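Long-range contact in poly-beta-hydroxybuterate polymerase (Cupriavidus necator, PDB 5T6O), which polymerises hydroxybutyrate units into polyhydroxybutyrate without a template, probably as an acyltransferase, and is represented here by its catalytic domain: residues A[89-101]-A[123-135]. The protein carries 1 engineered substitution. Sequence-based numbering, arbitrary orientation.
With SO4 (sulfate ion), chain C.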
ATOM      1  N   TRP A  89       6.589  24.090 -23.747  1.00 26.49           N
ATOM      2  CA  TRP A  89       5.372  23.288 -23.830  1.00 24.61           C
ATOM      3  C   TRP A  89       4.394  23.896 -24.831  1.00 29.14           C
ATOM      4  O   TRP A  89       3.799  23.173 -25.636  1.00 28.24           O
ATOM      5  CB  TRP A  89       4.732  23.154 -22.446  1.00 29.86           C
ATOM      6  CG  TRP A  89       3.367  22.497 -22.425  1.00 27.39           C
ATOM      7  CD1 TRP A  89       2.156  23.122 -22.529  1.00 27.82           C
ATOM      8  CD2 TRP A  89       3.084  21.101 -22.256  1.00 27.35           C
ATOM      9  NE1 TRP A  89       1.138  22.204 -22.443  1.00 31.31           N
ATOM     10  CE2 TRP A  89       1.678  20.955 -22.278  1.00 29.04           C
ATOM     11  CE3 TRP A  89       3.883  19.957 -22.093  1.00 28.72           C
ATOM     12  CZ2 TRP A  89       1.054  19.718 -22.142  1.00 26.61           C
ATOM     13  CZ3 TRP A  89       3.263  18.727 -21.957  1.00 30.15           C
ATOM     14  CH2 TRP A  89       1.857  18.617 -21.984  1.00 27.38           C
ATOM     15  N   ASP A  90       4.247  25.231 -24.816  1.00 27.91           N
ATOM     16  CA  ASP A  90       3.350  25.909 -25.753  1.00 26.24           C
ATOM     17  C   ASP A  90       3.806  25.731 -27.197  1.00 31.02           C
ATOM     18  O   ASP A  90       2.976  25.573 -28.101  1.00 32.86           O
ATOM     19  CB  ASP A  90       3.245  27.401 -25.417  1.00 27.81           C
ATOM     20  CG  ASP A  90       2.375  27.664 -24.201  1.00 36.40           C
ATOM     21  OD1 ASP A  90       2.234  26.752 -23.369  1.00 36.28           O
ATOM     22  OD2 ASP A  90       1.824  28.776 -24.081  1.00 37.35           O
ATOM     23  N   ASP A  91       5.119  25.780 -27.437  1.00 28.10           N
ATOM     24  CA  ASP A  91       5.623  25.574 -28.792  1.00 30.04           C
ATOM     25  C   ASP A  91       5.151  24.237 -29.335  1.00 33.20           C
ATOM     26  O   ASP A  91       4.712  24.133 -30.491  1.00 27.95           O
ATOM     27  CB  ASP A  91       7.151  25.614 -28.817  1.00 28.90           C
ATOM     28  CG  ASP A  91       7.728  26.997 -28.599  1.00 36.86           C
ATOM     29  OD1 ASP A  91       7.022  28.015 -28.799  1.00 33.47           O
ATOM     30  OD2 ASP A  91       8.927  27.046 -28.235  1.00 31.67           O
ATOM     31  N   TYR A  92       5.261  23.194 -28.511  1.00 27.77           N
ATOM     32  CA  TYR A  92       4.882  21.853 -28.938  1.00 24.67           C
ATOM     33  C   TYR A  92       3.386  21.758 -29.170  1.00 30.31           C
ATOM     34  O   TYR A  92       2.944  21.068 -30.092  1.00 27.72           O
ATOM     35  CB  TYR A  92       5.330  20.829 -27.894  1.00 26.17           C
ATOM     36  CG  TYR A  92       6.751  20.331 -28.087  1.00 25.07           C
ATOM     37  CD1 TYR A  92       7.806  21.213 -28.260  1.00 27.22           C
ATOM     38  CD2 TYR A  92       7.027  18.968 -28.100  1.00 28.52           C
ATOM     39  CE1 TYR A  92       9.103  20.757 -28.432  1.00 27.37           C
ATOM     40  CE2 TYR A  92       8.324  18.503 -28.268  1.00 29.13           C
ATOM     41  CZ  TYR A  92       9.351  19.395 -28.434  1.00 28.12           C
ATOM     42  OH  TYR A  92      10.638  18.922 -28.605  1.00 28.90           O
ATOM     43  N   ILE A  93       2.590  22.428 -28.333  1.00 28.16           N
ATOM     44  CA  ILE A  93       1.140  22.403 -28.506  1.00 27.94           C
ATOM     45  C   ILE A  93       0.753  23.039 -29.834  1.00 28.28           C
ATOM     46  O   ILE A  93      -0.018  22.467 -30.617  1.00 29.22           O
ATOM     47  CB  ILE A  93       0.440  23.102 -27.323  1.00 27.54           C
ATOM     48  CG1 ILE A  93       0.720  22.360 -26.006  1.00 27.29           C
ATOM     49  CG2 ILE A  93      -1.061  23.189 -27.573  1.00 27.68           C
ATOM     50  CD1 ILE A  93       0.211  20.915 -25.983  1.00 27.49           C
ATOM     51  N   GLU A  94       1.298  24.231 -30.110  1.00 27.03           N
ATOM     52  CA  GLU A  94       0.910  24.977 -31.304  1.00 30.59           C
ATOM     53  C   GLU A  94       1.507  24.370 -32.568  1.00 27.89           C
ATOM     54  O   GLU A  94       0.798  24.139 -33.556  1.00 29.93           O
ATOM     55  CB  GLU A  94       1.354  26.433 -31.176  1.00 30.35           C
ATOM     56  CG  GLU A  94       0.774  27.315 -32.256  1.00 33.59           C
ATOM     57  CD  GLU A  94      -0.699  27.596 -32.025  1.00 41.89           C
ATOM     58  OE1 GLU A  94      -1.016  28.241 -30.996  1.00 41.96           O
ATOM     59  OE2 GLU A  94      -1.533  27.169 -32.858  1.00 40.14           O
ATOM     60  N   HIS A  95       2.816  24.133 -32.569  1.00 25.88           N
ATOM     61  CA  HIS A  95       3.516  23.822 -33.807  1.00 35.05           C
ATOM     62  C   HIS A  95       3.623  22.330 -34.086  1.00 32.35           C
ATOM     63  O   HIS A  95       4.147  21.950 -35.138  1.00 28.97           O
ATOM     64  CB  HIS A  95       4.903  24.463 -33.779  1.00 30.16           C
ATOM     65  CG  HIS A  95       4.863  25.944 -33.600  1.00 34.20           C
ATOM     66  ND1 HIS A  95       4.211  26.779 -34.485  1.00 31.98           N
ATOM     67  CD2 HIS A  95       5.370  26.740 -32.631  1.00 35.81           C
ATOM     68  CE1 HIS A  95       4.330  28.030 -34.070  1.00 34.36           C
ATOM     69  NE2 HIS A  95       5.028  28.033 -32.948  1.00 35.67           N
ATOM     70  N   ALA A  96       3.137  21.478 -33.183  1.00 25.38           N
ATOM     71  CA  ALA A  96       3.125  20.052 -33.463  1.00 28.66           C
ATOM     72  C   ALA A  96       1.730  19.464 -33.278  1.00 26.16           C
ATOM     73  O   ALA A  96       1.166  18.928 -34.231  1.00 27.21           O
ATOM     74  CB  ALA A  96       4.146  19.323 -32.586  1.00 25.14           C
ATOM     75  N   ALA A  97       1.146  19.563 -32.082  1.00 26.14           N
ATOM     76  CA  ALA A  97      -0.152  18.923 -31.857  1.00 26.84           C
ATOM     77  C   ALA A  97      -1.253  19.602 -32.667  1.00 26.53           C
ATOM     78  O   ALA A  97      -1.968  18.949 -33.439  1.00 23.86           O
ATOM     79  CB  ALA A  97      -0.503  18.927 -30.367  1.00 24.56           C
ATOM     80  N   ILE A  98      -1.421  20.913 -32.487  1.00 29.10           N
ATOM     81  CA  ILE A  98      -2.459  21.623 -33.227  1.00 30.08           C
ATOM     82  C   ILE A  98      -2.141  21.610 -34.717  1.00 32.84           C
ATOM     83  O   ILE A  98      -3.026  21.381 -35.551  1.00 29.37           O
ATOM     84  CB  ILE A  98      -2.622  23.054 -32.674  1.00 32.52           C
ATOM     85  CG1 ILE A  98      -3.196  22.999 -31.254  1.00 29.66           C
ATOM     86  CG2 ILE A  98      -3.530  23.885 -33.564  1.00 31.28           C
ATOM     87  CD1 ILE A  98      -3.368  24.369 -30.600  1.00 33.54           C
ATOM     88  N   ARG A  99      -0.867  21.813 -35.073  1.00 26.41           N
ATOM     89  CA  ARG A  99      -0.464  21.760 -36.478  1.00 25.90           C
ATOM     90  C   ARG A  99      -0.780  20.401 -37.103  1.00 24.79           C
ATOM     91  O   ARG A  99      -1.273  20.334 -38.234  1.00 28.29           O
ATOM     92  CB  ARG A  99       1.031  22.079 -36.598  1.00 27.98           C
ATOM     93  CG  ARG A  99       1.552  22.253 -38.033  1.00 27.60           C
ATOM     94  CD  ARG A  99       0.911  23.450 -38.732  1.00 35.28           C
ATOM     95  NE  ARG A  99       1.724  23.892 -39.866  1.00 34.80           N
ATOM     96  CZ  ARG A  99       1.281  24.031 -41.113  1.00 35.41           C
ATOM     97  NH1 ARG A  99       2.114  24.425 -42.066  1.00 28.92           N
ATOM     98  NH2 ARG A  99       0.008  23.802 -41.406  1.00 36.36           N
ATOM     99  N   ALA A 100      -0.511  19.304 -36.382  1.00 24.35           N
ATOM    100  CA  ALA A 100      -0.771  17.978 -36.941  1.00 28.25           C
ATOM    101  C   ALA A 100      -2.258  17.749 -37.153  1.00 28.61           C
ATOM    102  O   ALA A 100      -2.666  17.138 -38.149  1.00 28.31           O
ATOM    103  CB  ALA A 100      -0.205  16.886 -36.032  1.00 27.44           C
ATOM    104  N   ILE A 101      -3.084  18.208 -36.212  1.00 28.34           N
ATOM    105  CA  ILE A 101      -4.530  18.129 -36.399  1.00 24.07           C
ATOM    106  C   ILE A 101      -4.945  18.868 -37.665  1.00 26.16           C
ATOM    107  O   ILE A 101      -5.747  18.360 -38.463  1.00 28.01           O
ATOM    108  CB  ILE A 101      -5.256  18.670 -35.153  1.00 25.70           C
ATOM    109  CG1 ILE A 101      -5.029  17.729 -33.967  1.00 25.76           C
ATOM    110  CG2 ILE A 101      -6.756  18.821 -35.407  1.00 28.21           C
ATOM    111  CD1 ILE A 101      -5.456  18.339 -32.645  1.00 28.55           C
ATOM    112  N   THR A 123      -1.632  13.442 -22.974  1.00 23.97           N
ATOM    113  CA  THR A 123      -1.660  14.714 -22.262  1.00 22.68           C
ATOM    114  C   THR A 123      -1.517  15.869 -23.243  1.00 24.23           C
ATOM    115  O   THR A 123      -2.259  16.855 -23.174  1.00 24.24           O
ATOM    116  CB  THR A 123      -0.539  14.754 -21.218  1.00 23.58           C
ATOM    117  OG1 THR A 123      -0.529  13.528 -20.471  1.00 26.07           O
ATOM    118  CG2 THR A 123      -0.725  15.934 -20.266  1.00 25.28           C
ATOM    119  N   ILE A 124      -0.563  15.749 -24.169  1.00 24.43           N
ATOM    120  CA  ILE A 124      -0.356  16.759 -25.202  1.00 26.04           C
ATOM    121  C   ILE A 124      -1.613  16.932 -26.043  1.00 30.56           C
ATOM    122  O   ILE A 124      -2.093  18.053 -26.252  1.00 27.62           O
ATOM    123  CB  ILE A 124       0.852  16.379 -26.076  1.00 25.19           C
ATOM    124  CG1 ILE A 124       2.155  16.567 -25.298  1.00 24.58           C
ATOM    125  CG2 ILE A 124       0.866  17.197 -27.373  1.00 25.64           C
ATOM    126  CD1 ILE A 124       3.385  15.865 -25.938  1.00 25.49           C
ATOM    127  N   VAL A 125      -2.163  15.828 -26.557  1.00 25.32           N
ATOM    128  CA  VAL A 125      -3.256  16.015 -27.499  1.00 26.94           C
ATOM    129  C   VAL A 125      -4.508  16.513 -26.783  1.00 28.54           C
ATOM    130  O   VAL A 125      -5.283  17.293 -27.352  1.00 27.12           O
ATOM    131  CB  VAL A 125      -3.515  14.744 -28.325  1.00 32.60           C
ATOM    132  CG1 VAL A 125      -4.371  13.733 -27.562  1.00 29.73           C
ATOM    133  CG2 VAL A 125      -4.162  15.158 -29.633  1.00 37.36           C
ATOM    134  N   SER A 126      -4.703  16.128 -25.519  1.00 26.61           N
ATOM    135  CA  SER A 126      -5.845  16.652 -24.768  1.00 26.95           C
ATOM    136  C   SER A 126      -5.704  18.150 -24.536  1.00 28.80           C
ATOM    137  O   SER A 126      -6.686  18.899 -24.647  1.00 27.44           O
ATOM    138  CB  SER A 126      -5.989  15.913 -23.435  1.00 26.19           C
ATOM    139  OG  SER A 126      -6.229  14.531 -23.662  1.00 25.87           O
ATOM    140  N   THR A 127      -4.488  18.606 -24.206  1.00 28.39           N
ATOM    141  CA  THR A 127      -4.267  20.039 -24.036  1.00 27.68           C
ATOM    142  C   THR A 127      -4.547  20.784 -25.335  1.00 27.73           C
ATOM    143  O   THR A 127      -5.208  21.828 -25.333  1.00 30.49           O
ATOM    144  CB  THR A 127      -2.835  20.288 -23.554  1.00 26.95           C
ATOM    145  OG1 THR A 127      -2.635  19.604 -22.310  1.00 28.57           O
ATOM    146  CG2 THR A 127      -2.563  21.785 -23.377  1.00 29.99           C
ATOM    147  N   ALA A 128      -4.083  20.234 -26.461  1.00 28.09           N
ATOM    148  CA  ALA A 128      -4.283  20.880 -27.757  1.00 29.95           C
ATOM    149  C   ALA A 128      -5.762  21.021 -28.091  1.00 31.86           C
ATOM    150  O   ALA A 128      -6.195  22.073 -28.577  1.00 28.19           O
ATOM    151  CB  ALA A 128      -3.566  20.089 -28.852  1.00 28.57           C
ATOM    152  N   LEU A 129      -6.551  19.969 -27.858  1.00 27.88           N
ATOM    153  CA  LEU A 129      -7.973  20.063 -28.161  1.00 27.72           C
ATOM    154  C   LEU A 129      -8.679  21.027 -27.213  1.00 28.78           C
ATOM    155  O   LEU A 129      -9.604  21.733 -27.627  1.00 32.60           O
ATOM    156  CB  LEU A 129      -8.607  18.670 -28.120  1.00 26.24           C
ATOM    157  CG  LEU A 129      -8.226  17.796 -29.317  1.00 26.33           C
ATOM    158  CD1 LEU A 129      -8.687  16.371 -29.090  1.00 28.10           C
ATOM    159  CD2 LEU A 129      -8.831  18.349 -30.607  1.00 28.83           C
ATOM    160  N   ALA A 130      -8.237  21.099 -25.955  1.00 30.49           N
ATOM    161  CA  ALA A 130      -8.801  22.087 -25.041  1.00 30.25           C
ATOM    162  C   ALA A 130      -8.453  23.506 -25.485  1.00 28.83           C
ATOM    163  O   ALA A 130      -9.285  24.415 -25.382  1.00 32.68           O
ATOM    164  CB  ALA A 130      -8.317  21.826 -23.614  1.00 29.41           C
ATOM    165  N   VAL A 131      -7.222  23.718 -25.966  1.00 30.43           N
ATOM    166  CA  VAL A 131      -6.854  25.022 -26.523  1.00 28.71           C
ATOM    167  C   VAL A 131      -7.736  25.347 -27.720  1.00 35.17           C
ATOM    168  O   VAL A 131      -8.280  26.454 -27.833  1.00 36.85           O
ATOM    169  CB  VAL A 131      -5.359  25.049 -26.893  1.00 27.37           C
ATOM    170  CG1 VAL A 131      -5.031  26.264 -27.796  1.00 26.63           C
ATOM    171  CG2 VAL A 131      -4.501  25.081 -25.626  1.00 29.21           C
ATOM    172  N   LEU A 132      -7.897  24.380 -28.627  1.00 31.79           N
ATOM    173  CA  LEU A 132      -8.710  24.601 -29.817  1.00 30.35           C
ATOM    174  C   LEU A 132     -10.164  24.897 -29.458  1.00 35.43           C
ATOM    175  O   LEU A 132     -10.802  25.749 -30.089  1.00 35.88           O
ATOM    176  CB  LEU A 132      -8.615  23.382 -30.741  1.00 29.26           C
ATOM    177  CG  LEU A 132      -7.321  23.287 -31.558  1.00 33.79           C
ATOM    178  CD1 LEU A 132      -7.117  21.884 -32.142  1.00 26.42           C
ATOM    179  CD2 LEU A 132      -7.332  24.335 -32.662  1.00 38.74           C
ATOM    180  N   ALA A 133     -10.712  24.211 -28.449  1.00 33.92           N
ATOM    181  CA  ALA A 133     -12.111  24.451 -28.086  1.00 36.01           C
ATOM    182  C   ALA A 133     -12.307  25.875 -27.577  1.00 36.24           C
ATOM    183  O   ALA A 133     -13.301  26.529 -27.912  1.00 36.87           O
ATOM    184  CB  ALA A 133     -12.580  23.436 -27.037  1.00 31.34           C
ATOM    185  N   ALA A 134     -11.360  26.374 -26.776  1.00 34.95           N
ATOM    186  CA  ALA A 134     -11.424  27.759 -26.323  1.00 41.45           C
ATOM    187  C   ALA A 134     -11.330  28.750 -27.480  1.00 41.57           C
ATOM    188  O   ALA A 134     -11.793  29.888 -27.349  1.00 39.13           O
ATOM    189  CB  ALA A 134     -10.312  28.017 -25.301  1.00 39.14           C
ATOM    190  N   ARG A 135     -10.733  28.355 -28.603  1.00 38.40           N
ATOM    191  CA  ARG A 135     -10.738  29.166 -29.817  1.00 42.26           C
ATOM    192  C   ARG A 135     -12.010  28.979 -30.640  1.00 44.43           C
ATOM    193  O   ARG A 135     -12.109  29.547 -31.731  1.00 42.04           O
ATOM    194  CB  ARG A 135      -9.512  28.828 -30.685  1.00 40.23           C
ATOM    195  CG  ARG A 135      -8.158  29.106 -30.026  1.00 40.66           C
ATOM    196  CD  ARG A 135      -6.981  28.748 -30.947  1.00 39.90           C
ATOM    197  NE  ARG A 135      -5.693  29.051 -30.328  1.00 39.80           N
ATOM    198  CZ  ARG A 135      -4.519  28.590 -30.758  1.00 42.53           C
ATOM    199  NH1 ARG A 135      -3.398  28.918 -30.122  1.00 40.11           N
ATOM    200  NH2 ARG A 135      -4.459  27.801 -31.823  1.00 35.61           N
TER
HETATM  201  S   SO4 C 602       5.029  25.353 -40.132  1.00 45.75           S
HETATM  202  O1  SO4 C 602       4.419  26.667 -40.286  1.00 50.33           O
HETATM  203  O2  SO4 C 602       4.353  24.615 -39.055  1.00 39.80           O
HETATM  204  O3  SO4 C 602       6.446  25.495 -39.832  1.00 50.02           O
HETATM  205  O4  SO4 C 602       4.895  24.630 -41.392  1.00 53.12           O
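Ala97 and Ala128 meet where two helices of the alpha/beta hydrolase fold cross almost at right angles, at -83°. Their CB atoms are 3.6 Å apart, and the axes of the two segments come within 9.1 Å, with these two small side chains between them. Ile93 is a knob in a hole formed by Ile124, Thr127, Ala128 and Val131. Its CD1 touches Ile124 O at 3.7 Å and packs on Thr127 CG2, while its CG2 rests on Ala128. With CG anti to the backbone N, the Trp89 ring swings toward 123-135, and its CH2 corner meets Ile124 CG1 and Thr123 CG2. Thr127 OG1 lies at the ring edge, 3.7 Å from Trp89 CZ2. That hydroxyl donates to Thr123 O, which also accepts from Thr127 N on the opposite face of its plane. Farther along, Ile98 CD1 touches Val131 CG1 at 3.8 Å, while Ile101 meets Leu129 and Leu132 through its CD1.

The more open side is polar. Glu94 bends at chi2 (74°), and the extended Arg135 meets its carboxylate end-on. Arg135 NH1 donates to Glu94 OE1 at 2.6 Å, and Arg135 NH2 to Glu94 OE2 at 3.2 Å. Both oxygens use syn lone pairs, and the two flat groups lie within 5° of coplanar. Val131 CG1 lies against one guanidinium face, toward its rim.

The turn between strand 113-118 and helix 120-134 is where this fold places its nucleophile elbow. Two near-straight bonds set both flat groups, and the opposite charges probably stabilise each other at this partly exposed margin; the buried apolar side needs no such pairing.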